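Local coordinates for acyl-CoA dehydrogenase domain protein Tcur3481 (Thermomonospora curvata, PDB 6WY9) that binds FAD and probably acts as an acyl-CoA dehydrogenase, oxidising acyl-CoA thioesters, at residues Arg45-Ala50 and Val85-Thr90; Leu66-Leu71 and Leu220-Thr225. All coordinates share one frame; numbering follows the deposited sequence.

Overall arrangement
Both contacts are buried and lie away from the FAD pocket. Their centres are about 15 Å apart. Contact 1 stays inside the helical N-terminal domain and joins helix 41-49 to the start of helix 87-100. Contact 2 joins helix 67-80 of that domain to helix 215-248, which belongs to the C-terminal helical domain. Helix 87-100 relates the two: it is a partner in contact 1, and its following turns border contact 2. One leucine carries each contact. In contact 1, Leu47 meets two side chains with a single methyl group. In contact 2, Leu68 uses both of its methyls, and a threonine joins the apolar surface while its hydroxyl bonds within its own helix.

Contact 1 of 2, residues Arg45-Ala50 and Val85-Thr90; sequences RELAGA and VPLWPT
The carbonyl oxygen of Val85, a residue whose side chain meets Leu47, accepts two weak hydrogen bonds. One comes from Leu87 N at 2.9 Å and closes an inverse gamma turn centred on Pro86. The other comes from Gln78 NE2. Pro86 then occupies the N-cap position of helix 87-100, and its carbonyl oxygen receives Thr90 N. With this turn between them, Val85 and Leu87 both point toward helix 41-49. Between the segments the contact is wholly apolar and rests on one methyl group, Leu47 CD1. Val85 CG2 meets Leu47 CD1 tip to tip at 4.1 Å. Leu87 CD2 approaches Leu47 CD1 at an oblique angle, also at 4.1 Å. At chi1 -84° Val85 CG2 sits between the backbone N and the carbonyl carbon, and it is the nearer of the two methyls to Leu47. The backbones stay well apart, with Leu47 CA and Val85 CA 9.7 Å from each other. This is core packing in the helical N-terminal domain of the acyl-CoA dehydrogenase fold. Helix 5-23 adds Ile19 against Leu47 and Phe20 against Leu87, and Trp44 of helix 41-49 touches Val85 and Leu87. Beyond them, Thr90 OG1 bonds to Leu119 O, tying helix 87-100 to strand 118-122 of the beta sheet.

Contact 2 of 2, residues Leu66-Leu71 and Leu220-Thr225; sequences LGLGAL and LDVART
Segments 66-71 and 220-225 face each other with Leu68 CA and Val222 CA 7.8 Å apart. Within the first, Leu71 N donates to Gly67 O. Leu68 reaches across with CG anti to the backbone N (chi1 -177°), and its two methyls divide the work. Leu68 CD1 lies 3.9 Å from Val222 CG1, and these two side chains run past each other in opposite directions. Leu68 CD2 lies 4.0 Å from Thr225 CG2. The threonine thus presents its methyl to the leucine, while its hydroxyl turns back into its own helix. Thr225 OG1 donates to Asp221 O at 2.8 Å, which satisfies the buried hydroxyl and holds chi1 at -58°. Thr225 N also donates to Asp221 O, at 3.0 Å, so two donors grip this oxygen from opposite faces of its carbonyl plane. Away from Leu68, Asp221 OD1 lies in plane at the edge of the Arg224 guanidinium, in a long salt bridge of 3.6 Å to Arg224 NH1. The contact joins the N-terminal helical domain to the first long helix of the C-terminal one, two regions separated in sequence by the beta domain. Helix 87-100 borders it through Val92 on Val222 and Leu95 on Leu71, and helix 295-319 places Ala297 against Thr225.

Contact 1 of 2, residues Arg45-Ala50 and Val85-Thr90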
ATOM      1  N   ARG B  45      15.027  -6.227 -38.587  1.00 50.06           N
ATOM      2  CA  ARG B  45      16.172  -6.434 -39.472  1.00 56.48           C
ATOM      3  C   ARG B  45      17.384  -5.633 -39.007  1.00 52.89           C
ATOM      4  O   ARG B  45      18.533  -6.092 -39.120  1.00 52.63           O
ATOM      5  CB  ARG B  45      15.802  -6.063 -40.905  1.00 64.94           C
ATOM      6  CG  ARG B  45      14.908  -7.061 -41.639  1.00 73.56           C
ATOM      7  CD  ARG B  45      14.745  -6.645 -43.127  1.00 82.88           C
ATOM      8  NE  ARG B  45      14.254  -5.269 -43.300  1.00 86.31           N
ATOM      9  CZ  ARG B  45      15.022  -4.217 -43.604  1.00 89.47           C
ATOM     10  NH1 ARG B  45      16.332  -4.368 -43.771  1.00 93.03           N
ATOM     11  NH2 ARG B  45      14.484  -3.006 -43.741  1.00 87.69           N
ATOM     12  N   GLU B  46      17.150  -4.431 -38.501  1.00 50.74           N
ATOM     13  CA  GLU B  46      18.246  -3.617 -37.971  1.00 54.93           C
ATOM     14  C   GLU B  46      18.905  -4.300 -36.771  1.00 50.79           C
ATOM     15  O   GLU B  46      20.137  -4.364 -36.673  1.00 51.28           O
ATOM     16  CB  GLU B  46      17.708  -2.235 -37.573  1.00 58.63           C
ATOM     17  CG  GLU B  46      17.079  -1.412 -38.730  1.00 66.11           C
ATOM     18  CD  GLU B  46      18.123  -0.655 -39.482  1.00 74.68           C
ATOM     19  OE1 GLU B  46      19.037  -0.164 -38.785  1.00 77.85           O
ATOM     20  OE2 GLU B  46      18.064  -0.586 -40.739  1.00 77.77           O
ATOM     21  N   LEU B  47      18.087  -4.821 -35.848  1.00 47.62           N
ATOM     22  CA  LEU B  47      18.606  -5.587 -34.713  1.00 46.30           C
ATOM     23  C   LEU B  47      19.423  -6.792 -35.159  1.00 48.43           C
ATOM     24  O   LEU B  47      20.477  -7.082 -34.578  1.00 49.97           O
ATOM     25  CB  LEU B  47      17.451  -6.058 -33.826  1.00 45.77           C
ATOM     26  CG  LEU B  47      16.764  -4.869 -33.140  1.00 46.76           C
ATOM     27  CD1 LEU B  47      15.463  -5.323 -32.478  1.00 47.07           C
ATOM     28  CD2 LEU B  47      17.679  -4.130 -32.125  1.00 45.93           C
ATOM     29  N   ALA B  48      18.905  -7.570 -36.118  1.00 48.16           N
ATOM     30  CA  ALA B  48      19.679  -8.693 -36.639  1.00 48.92           C
ATOM     31  C   ALA B  48      21.016  -8.224 -37.202  1.00 51.46           C
ATOM     32  O   ALA B  48      22.059  -8.860 -36.975  1.00 50.53           O
ATOM     33  CB  ALA B  48      18.888  -9.452 -37.715  1.00 50.42           C
ATOM     34  N   GLY B  49      21.000  -7.130 -37.960  1.00 53.45           N
ATOM     35  CA  GLY B  49      22.203  -6.700 -38.647  1.00 57.21           C
ATOM     36  C   GLY B  49      23.265  -6.199 -37.699  1.00 58.80           C
ATOM     37  O   GLY B  49      24.455  -6.306 -37.994  1.00 60.48           O
ATOM     38  N   ALA B  50      22.850  -5.622 -36.559  1.00 45.68           N
ATOM     39  CA  ALA B  50      23.771  -5.205 -35.514  1.00 49.96           C
ATOM     40  C   ALA B  50      24.234  -6.367 -34.632  1.00 53.52           C
ATOM     41  O   ALA B  50      25.057  -6.160 -33.729  1.00 55.12           O
ATOM     42  CB  ALA B  50      23.098  -4.120 -34.652  1.00 47.58           C
ATOM     43  N   VAL B  85       8.776  -5.001 -31.147  1.00 40.67           N
ATOM     44  CA  VAL B  85       9.331  -6.213 -31.777  1.00 40.95           C
ATOM     45  C   VAL B  85       9.248  -7.365 -30.782  1.00 40.02           C
ATOM     46  O   VAL B  85       9.400  -7.178 -29.580  1.00 37.13           O
ATOM     47  CB  VAL B  85      10.812  -6.030 -32.213  1.00 41.11           C
ATOM     48  CG1 VAL B  85      10.934  -5.383 -33.570  1.00 43.93           C
ATOM     49  CG2 VAL B  85      11.606  -5.225 -31.166  1.00 40.93           C
ATOM     50  N   PRO B  86       9.042  -8.602 -31.294  1.00 40.58           N
ATOM     51  CA  PRO B  86       8.835  -9.732 -30.355  1.00 39.90           C
ATOM     52  C   PRO B  86      10.150 -10.348 -29.874  1.00 42.01           C
ATOM     53  O   PRO B  86      10.469 -11.516 -30.145  1.00 40.25           O
ATOM     54  CB  PRO B  86       8.014 -10.703 -31.206  1.00 39.80           C
ATOM     55  CG  PRO B  86       8.712 -10.577 -32.571  1.00 40.96           C
ATOM     56  CD  PRO B  86       8.932  -9.040 -32.702  1.00 40.58           C
ATOM     57  N   LEU B  87      10.953  -9.551 -29.164  1.00 41.37           N
ATOM     58  CA  LEU B  87      12.255 -10.064 -28.743  1.00 42.36           C
ATOM     59  C   LEU B  87      12.105 -11.143 -27.668  1.00 42.11           C
ATOM     60  O   LEU B  87      12.746 -12.199 -27.751  1.00 42.31           O
ATOM     61  CB  LEU B  87      13.137  -8.911 -28.243  1.00 41.61           C
ATOM     62  CG  LEU B  87      13.703  -7.970 -29.319  1.00 40.55           C
ATOM     63  CD1 LEU B  87      14.307  -6.695 -28.630  1.00 40.12           C
ATOM     64  CD2 LEU B  87      14.755  -8.647 -30.190  1.00 42.10           C
ATOM     65  N   TRP B  88      11.258 -10.909 -26.653  1.00 38.56           N
ATOM     66  CA  TRP B  88      11.297 -11.956 -25.631  1.00 41.25           C
ATOM     67  C   TRP B  88      10.658 -13.253 -26.137  1.00 41.06           C
ATOM     68  O   TRP B  88      11.231 -14.327 -25.903  1.00 41.26           O
ATOM     69  CB  TRP B  88      10.715 -11.486 -24.273  1.00 41.18           C
ATOM     70  CG  TRP B  88       9.216 -11.434 -24.117  1.00 43.80           C
ATOM     71  CD1 TRP B  88       8.408 -10.322 -24.222  1.00 45.05           C
ATOM     72  CD2 TRP B  88       8.340 -12.533 -23.793  1.00 43.69           C
ATOM     73  NE1 TRP B  88       7.093 -10.679 -24.008  1.00 45.34           N
ATOM     74  CE2 TRP B  88       7.023 -12.026 -23.766  1.00 45.67           C
ATOM     75  CE3 TRP B  88       8.539 -13.904 -23.580  1.00 44.77           C
ATOM     76  CZ2 TRP B  88       5.906 -12.845 -23.491  1.00 46.72           C
ATOM     77  CZ3 TRP B  88       7.440 -14.709 -23.314  1.00 46.44           C
ATOM     78  CH2 TRP B  88       6.144 -14.177 -23.269  1.00 47.38           C
ATOM     79  N   PRO B  89       9.554 -13.241 -26.897  1.00 42.00           N
ATOM     80  CA  PRO B  89       9.050 -14.543 -27.392  1.00 44.63           C
ATOM     81  C   PRO B  89      10.065 -15.275 -28.263  1.00 46.14           C
ATOM     82  O   PRO B  89      10.311 -16.468 -28.057  1.00 47.30           O
ATOM     83  CB  PRO B  89       7.770 -14.167 -28.160  1.00 44.89           C
ATOM     84  CG  PRO B  89       7.340 -12.837 -27.557  1.00 42.49           C
ATOM     85  CD  PRO B  89       8.678 -12.124 -27.306  1.00 41.00           C
ATOM     86  N   THR B  90      10.692 -14.586 -29.219  1.00 45.56           N
ATOM     87  CA  THR B  90      11.640 -15.259 -30.099  1.00 43.92           C
ATOM     88  C   THR B  90      12.880 -15.715 -29.342  1.00 44.53           C
ATOM     89  O   THR B  90      13.348 -16.846 -29.543  1.00 44.39           O
ATOM     90  CB  THR B  90      12.043 -14.334 -31.257  1.00 43.85           C
ATOM     91  OG1 THR B  90      10.937 -14.204 -32.153  1.00 45.78           O
ATOM     92  CG2 THR B  90      13.224 -14.903 -32.042  1.00 41.17           C
TER

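Contact 2 of 2, residues Leu66-Leu71 and Leu220-Thr225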
ATOM      1  N   LEU B  66      26.552 -14.872 -25.069  1.00 56.99           N
ATOM      2  CA  LEU B  66      26.512 -14.104 -23.827  1.00 59.04           C
ATOM      3  C   LEU B  66      25.270 -14.357 -22.967  1.00 57.66           C
ATOM      4  O   LEU B  66      25.137 -13.739 -21.900  1.00 59.26           O
ATOM      5  CB  LEU B  66      26.641 -12.611 -24.134  1.00 58.84           C
ATOM      6  CG  LEU B  66      27.992 -12.287 -24.781  1.00 62.25           C
ATOM      7  CD1 LEU B  66      28.137 -10.798 -24.996  1.00 61.89           C
ATOM      8  CD2 LEU B  66      29.124 -12.793 -23.912  1.00 65.73           C
ATOM      9  N   GLY B  67      24.354 -15.228 -23.397  1.00 55.20           N
ATOM     10  CA  GLY B  67      23.368 -15.797 -22.482  1.00 51.72           C
ATOM     11  C   GLY B  67      22.305 -14.832 -21.949  1.00 48.58           C
ATOM     12  O   GLY B  67      21.954 -13.811 -22.562  1.00 45.26           O
ATOM     13  N   LEU B  68      21.758 -15.208 -20.789  1.00 48.32           N
ATOM     14  CA  LEU B  68      20.563 -14.544 -20.285  1.00 48.48           C
ATOM     15  C   LEU B  68      20.857 -13.100 -19.897  1.00 47.99           C
ATOM     16  O   LEU B  68      20.010 -12.229 -20.114  1.00 48.19           O
ATOM     17  CB  LEU B  68      19.988 -15.349 -19.117  1.00 50.64           C
ATOM     18  CG  LEU B  68      18.679 -14.854 -18.475  1.00 51.41           C
ATOM     19  CD1 LEU B  68      17.478 -14.754 -19.448  1.00 51.01           C
ATOM     20  CD2 LEU B  68      18.343 -15.700 -17.237  1.00 54.32           C
ATOM     21  N   GLY B  69      22.067 -12.813 -19.405  1.00 49.46           N
ATOM     22  CA  GLY B  69      22.422 -11.435 -19.064  1.00 48.79           C
ATOM     23  C   GLY B  69      22.335 -10.484 -20.240  1.00 47.46           C
ATOM     24  O   GLY B  69      21.781  -9.372 -20.131  1.00 45.21           O
ATOM     25  N   ALA B  70      22.921 -10.879 -21.377  1.00 47.71           N
ATOM     26  CA  ALA B  70      22.829 -10.043 -22.572  1.00 46.23           C
ATOM     27  C   ALA B  70      21.373  -9.893 -23.007  1.00 46.20           C
ATOM     28  O   ALA B  70      20.941  -8.802 -23.411  1.00 45.34           O
ATOM     29  CB  ALA B  70      23.673 -10.637 -23.714  1.00 46.43           C
ATOM     30  N   LEU B  71      20.604 -10.985 -22.948  1.00 44.62           N
ATOM     31  CA  LEU B  71      19.197 -10.883 -23.294  1.00 44.36           C
ATOM     32  C   LEU B  71      18.506  -9.845 -22.410  1.00 43.74           C
ATOM     33  O   LEU B  71      17.773  -8.973 -22.900  1.00 43.86           O
ATOM     34  CB  LEU B  71      18.514 -12.246 -23.159  1.00 45.46           C
ATOM     35  CG  LEU B  71      17.002 -12.135 -23.423  1.00 45.35           C
ATOM     36  CD1 LEU B  71      16.703 -11.530 -24.814  1.00 42.83           C
ATOM     37  CD2 LEU B  71      16.276 -13.487 -23.188  1.00 47.39           C
ATOM     38  N   LEU B 220      10.000 -21.444 -18.163  1.00 44.79           N
ATOM     39  CA  LEU B 220       9.165 -20.549 -17.362  1.00 44.21           C
ATOM     40  C   LEU B 220      10.016 -19.609 -16.503  1.00 44.85           C
ATOM     41  O   LEU B 220       9.711 -18.417 -16.383  1.00 44.04           O
ATOM     42  CB  LEU B 220       8.199 -21.365 -16.499  1.00 43.59           C
ATOM     43  CG  LEU B 220       7.121 -22.150 -17.258  1.00 43.63           C
ATOM     44  CD1 LEU B 220       6.433 -23.121 -16.317  1.00 42.85           C
ATOM     45  CD2 LEU B 220       6.091 -21.225 -17.910  1.00 41.97           C
ATOM     46  N   ASP B 221      11.087 -20.123 -15.889  1.00 43.35           N
ATOM     47  CA  ASP B 221      11.977 -19.247 -15.121  1.00 44.47           C
ATOM     48  C   ASP B 221      12.646 -18.180 -15.996  1.00 41.28           C
ATOM     49  O   ASP B 221      12.760 -17.008 -15.599  1.00 39.59           O
ATOM     50  CB  ASP B 221      13.032 -20.084 -14.420  1.00 49.18           C
ATOM     51  CG  ASP B 221      12.495 -20.715 -13.152  1.00 56.55           C
ATOM     52  OD1 ASP B 221      11.397 -20.303 -12.701  1.00 58.52           O
ATOM     53  OD2 ASP B 221      13.174 -21.601 -12.618  1.00 59.76           O
ATOM     54  N   VAL B 222      13.128 -18.578 -17.169  1.00 41.75           N
ATOM     55  CA  VAL B 222      13.752 -17.626 -18.083  1.00 41.35           C
ATOM     56  C   VAL B 222      12.740 -16.600 -18.568  1.00 40.75           C
ATOM     57  O   VAL B 222      13.046 -15.404 -18.655  1.00 39.81           O
ATOM     58  CB  VAL B 222      14.390 -18.369 -19.264  1.00 42.64           C
ATOM     59  CG1 VAL B 222      14.771 -17.354 -20.390  1.00 43.33           C
ATOM     60  CG2 VAL B 222      15.572 -19.188 -18.793  1.00 44.74           C
ATOM     61  N   ALA B 223      11.532 -17.052 -18.932  1.00 39.46           N
ATOM     62  CA  ALA B 223      10.507 -16.115 -19.408  1.00 38.35           C
ATOM     63  C   ALA B 223      10.120 -15.114 -18.321  1.00 38.66           C
ATOM     64  O   ALA B 223       9.885 -13.928 -18.610  1.00 36.25           O
ATOM     65  CB  ALA B 223       9.255 -16.869 -19.856  1.00 38.21           C
ATOM     66  N   ARG B 224       9.984 -15.593 -17.079  1.00 36.63           N
ATOM     67  CA  ARG B 224       9.694 -14.689 -15.964  1.00 36.96           C
ATOM     68  C   ARG B 224      10.791 -13.640 -15.824  1.00 37.10           C
ATOM     69  O   ARG B 224      10.513 -12.443 -15.594  1.00 36.56           O
ATOM     70  CB  ARG B 224       9.550 -15.484 -14.660  1.00 37.40           C
ATOM     71  CG  ARG B 224       8.242 -16.327 -14.565  1.00 37.34           C
ATOM     72  CD  ARG B 224       8.141 -17.175 -13.278  1.00 40.07           C
ATOM     73  NE  ARG B 224       6.845 -17.898 -13.172  1.00 40.14           N
ATOM     74  CZ  ARG B 224       6.708 -19.214 -12.997  1.00 46.20           C
ATOM     75  NH1 ARG B 224       7.793 -20.002 -12.912  1.00 47.54           N
ATOM     76  NH2 ARG B 224       5.477 -19.757 -12.906  1.00 43.42           N
ATOM     77  N   THR B 225      12.049 -14.088 -15.909  1.00 37.17           N
ATOM     78  CA  THR B 225      13.200 -13.196 -15.797  1.00 37.86           C
ATOM     79  C   THR B 225      13.210 -12.208 -16.953  1.00 39.17           C
ATOM     80  O   THR B 225      13.395 -11.009 -16.759  1.00 38.38           O
ATOM     81  CB  THR B 225      14.483 -14.041 -15.751  1.00 40.06           C
ATOM     82  OG1 THR B 225      14.411 -14.947 -14.641  1.00 40.92           O
ATOM     83  CG2 THR B 225      15.724 -13.182 -15.604  1.00 40.57           C
TER